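Local coordinates for uncharacterized CBS-domain protein (PDB 3HF7) that is of unknown function but has a CBS-domain pair that binds AMP, part of a membrane protein that may also bind flavin adenine dinucleotide, at residues Val15-Asn20 with Lys24-Gln29; Ile38-Asp43 with Glu70-Ala75; Val2-Ile7 with Gly103-Glu108. One frame throughout, in Å; residues are numbered along the deposited sequence.

Contact 1: Val15-Asn20 with Lys24-Gln29; sequences VGIDIN and KSIVRQ. With AMP (adenosine monophosphate), chain B.
In the beta-alpha-beta unit that borders the AMP pocket, Ile-17 of the first strand packs against Ile-26 and Gln-29 of the helix that follows. The geometry is that of a helix laid along its strand: the segment axes of 16-18 and 24-29 approach to 9.0 Å and run antiparallel, at 177°. Ile-17 points from the strand toward the helix and buries more surface than any other residue here. With its CG2 anti to the backbone N and CG1 beside it (chi1 -49°), the two branches divide the work. Ile-17 CG2 lies 3.9 Å from Ile-26 CG1 and also meets the Gln-29 amide, 3.4 Å from OE1, while the CG1-CD1 arm runs by Gln-29 CB. The two side chains run alongside each other, pointing opposite ways, and no hydrogen bond joins the segments. The Gln-29 amide is instead tied down on its nitrogen, where NE2 bonds Asp-21 OD1 and, weakly, Ser-25 O. Further along, Ile-26 leans over the strand's exit, its CD1 3.6 Å from Ile-19 O, an oxygen that is hydrogen-bonded to Lys-69 NZ. That exit is shaped by an Asx turn: Asn-20 N donates to Asp-18 OD1 at 3.1 Å (160°), from above the carboxylate plane, and the same oxygen also accepts from Asp-43 N. At the strand's other end the backbone of Val-15 reads the adenine of AMP. Val-15 N donates to AMP N1 at 2.9 Å, and AMP N6 donates to Val-15 O at 3.1 Å, a donor and acceptor pattern that suits adenine and probably contributes to its recognition. Backbone recognition of the adenine beside a strand backed by its crossover helix is the arrangement of a nucleotide-binding CBS domain.

Contact 2: Ile38-Asp43 with Glu70-Ala75; sequences IVLYRD and EIMLRA
Leu-40 of strand 37-41 and Leu-73 of helix 69-75 cross obliquely, meeting through one methyl from each: Leu-40 CD1 lies 3.7 Å from Leu-73 CD2. Leu-40 points toward the helix, with CG anti to its carbonyl carbon and beside the backbone N (chi1 -59°), and its two methyls are shared between two helix residues. CD1 takes Leu-73, whereas CD2 faces Met-72, 4.3 Å from its CE. The approaches of these two differ. Leu-73 leaves the helix at a slant to the strand, and only the end of its side chain brings CD2 against the leucine. Met-72 points at the strand from the outset: its chain is extended through SD and then bends at the last torsion (chi3 66°), placing the sulfur and CE together beside Leu-40 CD2, with SD 4.5 Å from that methyl. Leu-40 thus presents one methyl to each of two consecutive helix residues, both on the same side of it, although the backbones remain well apart, their nearest CA atoms (Leu-40 and Leu-73) being 8.0 Å from each other. Around this seam Leu-40 also touches Ser-50 of strand 48-53, Ile-19 and Ala-76, so strand, helix and loop all border it. Charged groups keep to the flank, where Arg-42, beyond the strand, pairs with Asp-47. On the same strand Ile-38 touches AMP, yet the leucine itself takes no part in the pocket. With some 123 Å² buried, both sides summed, and neither hydrogen bond nor salt bridge across it, the contact depends on van der Waals and hydrophobic terms, which specify shape and proximity but little direction.

Contact 3: Val2-Ile7 with Gly103-Glu108; sequences VSVNDI and GLVVDE
Val-4 and Val-105 meet end-on through their methyls, and Val-4 CG1 settles over both methyls of its partner. It lies 3.5 Å from Val-105 CG2 and 4.0 Å from Val-105 CG1. With CG1 anti to the backbone N (chi1 172°) and CG2 beside it, Val-105 turns this pair of methyls toward the short helix. Asn-5 adds a marginal touch, its OD1 4.5 Å from Val-105 CG1; that oxygen is bound by Gly-85 N. The contact thus lays the N-terminal turn, a short, loosely hydrogen-bonded helical turn at 4-7, on strand 102-106, a central strand of the four-stranded mixed sheet in the CBS domain. What sets Val-4 in place is the capping box just before and around it. Asn-5 N donates to Ser-3 OG at 3.0 Å, while Ser-3 N donates to Asp-6 OD2 at 2.7 Å and nearly straight (172°), meeting the oxygen almost along its C-O axis. Outside the turn, Val-4 is joined by a backbone bond to Thr-86, and Val-105 is joined to Gln-113 of strand 112-117, with Met-8 packing on its side chain.

In the fold
Contacts 1 and 2 form one neighbourhood: their centres are 9 Å apart, and strands 16-18 and 37-41 are adjacent in the same three-stranded sheet, where Ile-19 N and Tyr-41 O, 2.6 Å apart, probably hydrogen-bond. Contact 3 belongs to the other sheet, on the opposite side of the chain's centre, its own centre about 25 Å from contact 1 and 23 Å from contact 2. A light touch, Val-39 CG2 to Leu-104 CD1 at 4.3 Å, links segments 38-43 and 103-108. AMP engages both halves: Val-15, His-35, Gly-36 and Arg-37 bind it from one, Thr-117 and Asp-120 from the other. The side chains of Leu-40 and Val-105 each lie about 10 Å from it.

Contact 1: Val15-Asn20 with Lys24-Gln29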
loop_
_atom_site.group_PDB
_atom_site.type_symbol
_atom_site.label_atom_id
_atom_site.label_comp_id
_atom_site.label_asym_id
_atom_site.label_seq_id
_atom_site.Cartn_x
_atom_site.Cartn_y
_atom_site.Cartn_z
ATOM N N VAL A 15 0.155 -2.533 7.264
ATOM C CA VAL A 15 -1.270 -2.844 7.422
ATOM C C VAL A 15 -1.893 -3.211 6.072
ATOM O O VAL A 15 -1.856 -2.443 5.102
ATOM C CB VAL A 15 -2.067 -1.678 8.044
ATOM C CG1 VAL A 15 -3.527 -2.059 8.185
ATOM C CG2 VAL A 15 -1.489 -1.287 9.410
ATOM N N GLY A 16 -2.451 -4.406 6.018
ATOM C CA GLY A 16 -3.132 -4.878 4.837
ATOM C C GLY A 16 -4.174 -5.890 5.265
ATOM O O GLY A 16 -4.333 -6.170 6.458
ATOM N N ILE A 17 -4.895 -6.433 4.295
ATOM C CA ILE A 17 -5.904 -7.430 4.587
ATOM C C ILE A 17 -5.679 -8.651 3.734
ATOM O O ILE A 17 -5.445 -8.572 2.523
ATOM C CB ILE A 17 -7.357 -6.921 4.352
ATOM C CG1 ILE A 17 -7.594 -5.573 5.023
ATOM C CG2 ILE A 17 -8.369 -7.921 4.890
ATOM C CD1 ILE A 17 -8.844 -4.857 4.480
ATOM N N ASP A 18 -5.767 -9.784 4.406
ATOM C CA ASP A 18 -5.845 -11.074 3.763
ATOM C C ASP A 18 -7.226 -11.190 3.161
ATOM O O ASP A 18 -8.233 -11.230 3.879
ATOM C CB ASP A 18 -5.619 -12.193 4.781
ATOM C CG ASP A 18 -5.279 -13.505 4.128
ATOM O OD1 ASP A 18 -5.427 -13.614 2.884
ATOM O OD2 ASP A 18 -4.856 -14.435 4.862
ATOM N N ILE A 19 -7.281 -11.224 1.839
ATOM C CA ILE A 19 -8.569 -11.335 1.179
ATOM C C ILE A 19 -9.128 -12.749 1.312
ATOM O O ILE A 19 -10.230 -13.023 0.826
ATOM C CB ILE A 19 -8.538 -10.855 -0.289
ATOM C CG1 ILE A 19 -7.878 -11.886 -1.195
ATOM C CG2 ILE A 19 -7.850 -9.506 -0.384
ATOM C CD1 ILE A 19 -7.996 -11.523 -2.663
ATOM N N ASN A 20 -8.382 -13.635 1.979
ATOM C CA ASN A 20 -8.908 -14.957 2.344
ATOM C C ASN A 20 -9.857 -14.993 3.554
ATOM O O ASN A 20 -10.620 -15.945 3.698
ATOM C CB ASN A 20 -7.784 -15.979 2.528
ATOM C CG ASN A 20 -7.272 -16.521 1.209
ATOM O OD1 ASN A 20 -7.903 -16.359 0.168
ATOM N ND2 ASN A 20 -6.110 -17.169 1.247
ATOM N N LYS A 24 -17.261 -10.751 6.544
ATOM C CA LYS A 24 -17.501 -9.895 7.702
ATOM C C LYS A 24 -16.173 -9.483 8.350
ATOM O O LYS A 24 -16.015 -8.350 8.814
ATOM C CB LYS A 24 -18.412 -10.582 8.720
ATOM N N SER A 25 -15.207 -10.397 8.351
ATOM C CA SER A 25 -13.898 -10.087 8.899
ATOM C C SER A 25 -13.147 -9.062 8.046
ATOM O O SER A 25 -12.451 -8.203 8.579
ATOM C CB SER A 25 -13.069 -11.356 9.061
ATOM O OG SER A 25 -11.875 -11.072 9.758
ATOM N N ILE A 26 -13.296 -9.157 6.729
ATOM C CA ILE A 26 -12.606 -8.250 5.807
ATOM C C ILE A 26 -13.142 -6.838 5.987
ATOM O O ILE A 26 -12.364 -5.899 6.161
ATOM C CB ILE A 26 -12.735 -8.698 4.334
ATOM C CG1 ILE A 26 -11.672 -9.750 3.991
ATOM C CG2 ILE A 26 -12.651 -7.512 3.393
ATOM C CD1 ILE A 26 -12.098 -10.737 2.916
ATOM N N VAL A 27 -14.468 -6.702 5.987
ATOM C CA VAL A 27 -15.101 -5.399 6.157
ATOM C C VAL A 27 -14.702 -4.806 7.508
ATOM O O VAL A 27 -14.334 -3.635 7.593
ATOM C CB VAL A 27 -16.637 -5.473 6.074
ATOM C CG1 VAL A 27 -17.236 -4.075 6.135
ATOM C CG2 VAL A 27 -17.077 -6.175 4.801
ATOM N N ARG A 28 -14.773 -5.609 8.562
ATOM C CA ARG A 28 -14.402 -5.121 9.874
ATOM C C ARG A 28 -12.995 -4.509 9.801
ATOM O O ARG A 28 -12.776 -3.411 10.314
ATOM C CB ARG A 28 -14.468 -6.246 10.905
ATOM C CG ARG A 28 -14.497 -5.775 12.368
ATOM C CD ARG A 28 -14.751 -6.943 13.348
ATOM N NE ARG A 28 -13.926 -8.119 13.025
ATOM C CZ ARG A 28 -14.395 -9.315 12.642
ATOM N NH1 ARG A 28 -15.704 -9.545 12.546
ATOM N NH2 ARG A 28 -13.540 -10.296 12.364
ATOM N N GLN A 29 -12.058 -5.192 9.131
ATOM C CA GLN A 29 -10.676 -4.697 9.027
ATOM C C GLN A 29 -10.589 -3.410 8.215
ATOM O O GLN A 29 -9.849 -2.481 8.557
ATOM C CB GLN A 29 -9.779 -5.740 8.384
ATOM C CG GLN A 29 -9.352 -6.853 9.309
ATOM C CD GLN A 29 -8.581 -7.921 8.570
ATOM O OE1 GLN A 29 -7.446 -7.696 8.132
ATOM N NE2 GLN A 29 -9.194 -9.094 8.414
HETATM P P AMP B . -1.846 7.864 6.502
HETATM O O1P AMP B . -2.031 7.240 7.876
HETATM O O2P AMP B . -2.354 7.044 5.339
HETATM O O3P AMP B . -2.213 9.318 6.386
HETATM O "O5'" AMP B . -0.239 7.912 6.294
HETATM C "C5'" AMP B . 0.667 8.232 7.361
HETATM C "C4'" AMP B . 1.969 7.440 7.237
HETATM O "O4'" AMP B . 1.815 6.126 7.776
HETATM C "C3'" AMP B . 2.458 7.258 5.798
HETATM O "O3'" AMP B . 3.372 8.282 5.356
HETATM C "C2'" AMP B . 3.134 5.906 5.821
HETATM O "O2'" AMP B . 4.519 6.042 6.104
HETATM C "C1'" AMP B . 2.490 5.152 6.965
HETATM N N9 AMP B . 1.564 4.184 6.317
HETATM C C8 AMP B . 0.693 4.529 5.356
HETATM N N7 AMP B . -0.015 3.462 4.927
HETATM C C5 AMP B . 0.402 2.396 5.608
HETATM C C6 AMP B . 0.048 0.966 5.607
HETATM N N6 AMP B . -0.919 0.499 4.777
HETATM N N1 AMP B . 0.718 0.164 6.469
HETATM C C2 AMP B . 1.680 0.637 7.297
HETATM N N3 AMP B . 2.053 1.935 7.332
HETATM C C4 AMP B . 1.455 2.860 6.526
#

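Contact 2: Ile38-Asp43 with Glu70-Ala75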
loop_
_atom_site.group_PDB
_atom_site.type_symbol
_atom_site.label_atom_id
_atom_site.label_comp_id
_atom_site.label_asym_id
_atom_site.label_seq_id
_atom_site.Cartn_x
_atom_site.Cartn_y
_atom_site.Cartn_z
ATOM N N ILE A 38 -4.218 0.678 1.988
ATOM C CA ILE A 38 -3.853 -0.597 2.620
ATOM C C ILE A 38 -3.726 -1.692 1.593
ATOM O O ILE A 38 -4.407 -1.666 0.571
ATOM C CB ILE A 38 -4.864 -1.064 3.670
ATOM C CG1 ILE A 38 -6.281 -0.994 3.109
ATOM C CG2 ILE A 38 -4.694 -0.275 4.965
ATOM C CD1 ILE A 38 -7.024 -2.260 3.246
ATOM N N VAL A 39 -2.866 -2.668 1.892
ATOM C CA VAL A 39 -2.536 -3.717 0.938
ATOM C C VAL A 39 -3.601 -4.802 0.977
ATOM O O VAL A 39 -4.010 -5.251 2.048
ATOM C CB VAL A 39 -1.113 -4.319 1.179
ATOM C CG1 VAL A 39 -0.726 -5.277 0.055
ATOM C CG2 VAL A 39 -0.063 -3.226 1.306
ATOM N N LEU A 40 -4.058 -5.203 -0.205
ATOM C CA LEU A 40 -4.873 -6.398 -0.352
ATOM C C LEU A 40 -3.964 -7.534 -0.796
ATOM O O LEU A 40 -3.227 -7.406 -1.782
ATOM C CB LEU A 40 -5.986 -6.157 -1.378
ATOM C CG LEU A 40 -6.975 -5.014 -1.102
ATOM C CD1 LEU A 40 -8.012 -4.944 -2.235
ATOM C CD2 LEU A 40 -7.655 -5.138 0.284
ATOM N N TYR A 41 -3.997 -8.636 -0.059
ATOM C CA TYR A 41 -3.206 -9.804 -0.429
ATOM C C TYR A 41 -3.947 -11.115 -0.146
ATOM O O TYR A 41 -4.944 -11.154 0.596
ATOM C CB TYR A 41 -1.879 -9.799 0.331
ATOM C CG TYR A 41 -2.038 -9.875 1.834
ATOM C CD1 TYR A 41 -2.290 -11.096 2.477
ATOM C CD2 TYR A 41 -1.946 -8.731 2.617
ATOM C CE1 TYR A 41 -2.437 -11.156 3.861
ATOM C CE2 TYR A 41 -2.101 -8.787 3.992
ATOM C CZ TYR A 41 -2.344 -9.982 4.598
ATOM O OH TYR A 41 -2.482 -10.001 5.961
ATOM N N ARG A 42 -3.432 -12.194 -0.719
ATOM C CA ARG A 42 -3.967 -13.501 -0.464
ATOM C C ARG A 42 -2.933 -14.274 0.374
ATOM O O ARG A 42 -1.851 -14.620 -0.121
ATOM C CB ARG A 42 -4.239 -14.179 -1.799
ATOM C CG ARG A 42 -5.329 -15.233 -1.790
ATOM C CD ARG A 42 -5.651 -15.658 -3.228
ATOM N NE ARG A 42 -4.506 -15.398 -4.108
ATOM C CZ ARG A 42 -4.529 -14.638 -5.210
ATOM N NH1 ARG A 42 -5.655 -14.055 -5.631
ATOM N NH2 ARG A 42 -3.409 -14.478 -5.910
ATOM N N ASP A 43 -3.263 -14.516 1.647
ATOM C CA ASP A 43 -2.453 -15.355 2.552
ATOM C C ASP A 43 -1.331 -14.632 3.275
ATOM O O ASP A 43 -1.225 -14.689 4.502
ATOM C CB ASP A 43 -1.859 -16.550 1.816
ATOM C CG ASP A 43 -2.893 -17.583 1.472
ATOM O OD1 ASP A 43 -3.855 -17.727 2.258
ATOM O OD2 ASP A 43 -2.744 -18.256 0.425
ATOM N N GLU A 70 -15.824 -8.429 -4.925
ATOM C CA GLU A 70 -15.569 -8.095 -6.318
ATOM C C GLU A 70 -15.464 -6.571 -6.546
ATOM O O GLU A 70 -14.565 -6.091 -7.258
ATOM C CB GLU A 70 -16.679 -8.699 -7.171
ATOM C CG GLU A 70 -16.709 -8.202 -8.582
ATOM C CD GLU A 70 -15.743 -8.943 -9.468
ATOM O OE1 GLU A 70 -14.683 -9.403 -8.968
ATOM O OE2 GLU A 70 -16.067 -9.067 -10.676
ATOM N N ILE A 71 -16.377 -5.825 -5.927
ATOM C CA ILE A 71 -16.380 -4.372 -6.006
ATOM C C ILE A 71 -15.120 -3.816 -5.345
ATOM O O ILE A 71 -14.436 -2.962 -5.930
ATOM C CB ILE A 71 -17.693 -3.775 -5.413
ATOM C CG1 ILE A 71 -18.775 -3.639 -6.502
ATOM C CG2 ILE A 71 -17.456 -2.403 -4.777
ATOM C CD1 ILE A 71 -19.294 -4.956 -7.137
ATOM N N MET A 72 -14.803 -4.339 -4.156
ATOM C CA MET A 72 -13.625 -3.925 -3.396
ATOM C C MET A 72 -12.349 -4.084 -4.215
ATOM O O MET A 72 -11.568 -3.149 -4.345
ATOM C CB MET A 72 -13.510 -4.726 -2.097
ATOM C CG MET A 72 -12.388 -4.238 -1.212
ATOM S SD MET A 72 -12.117 -5.219 0.274
ATOM C CE MET A 72 -11.567 -6.722 -0.514
ATOM N N LEU A 73 -12.158 -5.279 -4.771
ATOM C CA LEU A 73 -10.953 -5.594 -5.535
ATOM C C LEU A 73 -10.774 -4.742 -6.790
ATOM O O LEU A 73 -9.651 -4.358 -7.139
ATOM C CB LEU A 73 -10.949 -7.068 -5.905
ATOM C CG LEU A 73 -10.702 -7.974 -4.699
ATOM C CD1 LEU A 73 -10.920 -9.413 -5.068
ATOM C CD2 LEU A 73 -9.297 -7.756 -4.190
ATOM N N ARG A 74 -11.875 -4.426 -7.462
ATOM C CA ARG A 74 -11.791 -3.658 -8.693
ATOM C C ARG A 74 -11.596 -2.175 -8.375
ATOM O O ARG A 74 -11.276 -1.391 -9.259
ATOM C CB ARG A 74 -13.022 -3.928 -9.568
ATOM C CG ARG A 74 -13.243 -5.426 -9.750
ATOM C CD ARG A 74 -14.007 -5.785 -11.004
ATOM N NE ARG A 74 -15.451 -5.648 -10.823
ATOM C CZ ARG A 74 -16.176 -4.613 -11.259
ATOM N NH1 ARG A 74 -15.595 -3.603 -11.922
ATOM N NH2 ARG A 74 -17.495 -4.595 -11.035
ATOM N N ALA A 75 -11.774 -1.814 -7.102
ATOM C CA ALA A 75 -11.599 -0.450 -6.628
ATOM C C ALA A 75 -10.158 -0.180 -6.221
ATOM O O ALA A 75 -9.730 0.977 -6.160
ATOM C CB ALA A 75 -12.523 -0.187 -5.463
#

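Contact 3: Val2-Ile7 with Gly103-Glu108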
loop_
_atom_site.group_PDB
_atom_site.type_symbol
_atom_site.label_atom_id
_atom_site.label_comp_id
_atom_site.label_asym_id
_atom_site.label_seq_id
_atom_site.Cartn_x
_atom_site.Cartn_y
_atom_site.Cartn_z
ATOM N N VAL A 2 21.639 8.504 1.948
ATOM C CA VAL A 2 20.430 7.963 2.590
ATOM C C VAL A 2 19.510 7.344 1.522
ATOM O O VAL A 2 19.316 7.925 0.445
ATOM C CB VAL A 2 19.669 9.018 3.465
ATOM C CG1 VAL A 2 18.606 8.319 4.355
ATOM C CG2 VAL A 2 20.656 9.821 4.355
ATOM N N SER A 3 18.963 6.162 1.822
ATOM C CA SER A 3 18.201 5.389 0.842
ATOM C C SER A 3 16.801 5.055 1.322
ATOM O O SER A 3 16.467 5.201 2.501
ATOM C CB SER A 3 18.930 4.083 0.505
ATOM O OG SER A 3 18.464 3.019 1.328
ATOM N N VAL A 4 15.994 4.580 0.383
ATOM C CA VAL A 4 14.641 4.158 0.664
ATOM C C VAL A 4 14.575 3.222 1.882
ATOM O O VAL A 4 13.628 3.285 2.674
ATOM C CB VAL A 4 14.019 3.530 -0.608
ATOM C CG1 VAL A 4 13.585 2.093 -0.394
ATOM C CG2 VAL A 4 12.885 4.385 -1.121
ATOM N N ASN A 5 15.606 2.391 2.041
ATOM C CA ASN A 5 15.670 1.400 3.117
ATOM C C ASN A 5 15.596 2.051 4.488
ATOM O O ASN A 5 15.077 1.464 5.438
ATOM C CB ASN A 5 16.948 0.558 3.017
ATOM C CG ASN A 5 17.109 -0.140 1.663
ATOM O OD1 ASN A 5 16.161 -0.247 0.873
ATOM N ND2 ASN A 5 18.321 -0.619 1.400
ATOM N N ASP A 6 16.097 3.281 4.576
ATOM C CA ASP A 6 16.197 3.970 5.852
ATOM C C ASP A 6 14.869 4.491 6.387
ATOM O O ASP A 6 14.717 4.660 7.601
ATOM C CB ASP A 6 17.234 5.073 5.754
ATOM C CG ASP A 6 18.573 4.537 5.332
ATOM O OD1 ASP A 6 19.075 3.632 6.041
ATOM O OD2 ASP A 6 19.105 4.981 4.291
ATOM N N ILE A 7 13.904 4.710 5.493
ATOM C CA ILE A 7 12.650 5.381 5.876
ATOM C C ILE A 7 11.364 4.598 5.647
ATOM O O ILE A 7 10.313 4.972 6.168
ATOM C CB ILE A 7 12.534 6.791 5.243
ATOM C CG1 ILE A 7 12.839 6.754 3.747
ATOM C CG2 ILE A 7 13.512 7.732 5.919
ATOM C CD1 ILE A 7 11.660 6.876 2.889
ATOM N N GLY A 103 4.434 3.257 -2.275
ATOM C CA GLY A 103 5.112 2.192 -2.966
ATOM C C GLY A 103 5.441 1.085 -2.008
ATOM O O GLY A 103 5.591 1.312 -0.806
ATOM N N LEU A 104 5.527 -0.119 -2.549
ATOM C CA LEU A 104 6.018 -1.253 -1.794
ATOM C C LEU A 104 7.452 -1.469 -2.202
ATOM O O LEU A 104 7.754 -1.570 -3.408
ATOM C CB LEU A 104 5.175 -2.497 -2.061
ATOM C CG LEU A 104 3.817 -2.467 -1.346
ATOM C CD1 LEU A 104 3.212 -3.859 -1.362
ATOM C CD2 LEU A 104 3.947 -1.954 0.083
ATOM N N VAL A 105 8.333 -1.494 -1.194
ATOM C CA VAL A 105 9.760 -1.725 -1.426
ATOM C C VAL A 105 10.037 -3.202 -1.583
ATOM O O VAL A 105 9.669 -4.015 -0.742
ATOM C CB VAL A 105 10.653 -1.168 -0.305
ATOM C CG1 VAL A 105 12.115 -1.617 -0.506
ATOM C CG2 VAL A 105 10.558 0.351 -0.283
ATOM N N VAL A 106 10.711 -3.530 -2.674
ATOM C CA VAL A 106 10.856 -4.907 -3.065
ATOM C C VAL A 106 12.287 -5.314 -3.424
ATOM O O VAL A 106 13.070 -4.558 -3.995
ATOM C CB VAL A 106 9.836 -5.259 -4.175
ATOM C CG1 VAL A 106 10.493 -5.280 -5.542
ATOM C CG2 VAL A 106 9.174 -6.572 -3.868
ATOM N N ASP A 107 12.584 -6.539 -3.033
ATOM C CA ASP A 107 13.795 -7.270 -3.309
ATOM C C ASP A 107 14.015 -7.497 -4.774
ATOM O O ASP A 107 13.118 -7.265 -5.578
ATOM C CB ASP A 107 13.526 -8.651 -2.776
ATOM C CG ASP A 107 14.658 -9.206 -2.079
ATOM O OD1 ASP A 107 15.291 -8.444 -1.321
ATOM O OD2 ASP A 107 14.903 -10.414 -2.272
ATOM N N GLU A 108 15.177 -8.045 -5.120
ATOM C CA GLU A 108 15.368 -8.570 -6.466
ATOM C C GLU A 108 14.796 -9.972 -6.551
ATOM O O GLU A 108 14.767 -10.572 -7.621
ATOM C CB GLU A 108 16.829 -8.598 -6.858
ATOM C CG GLU A 108 17.718 -7.965 -5.832
ATOM C CD GLU A 108 18.321 -8.989 -4.915
ATOM O OE1 GLU A 108 19.041 -8.590 -3.975
ATOM O OE2 GLU A 108 18.093 -10.194 -5.151
#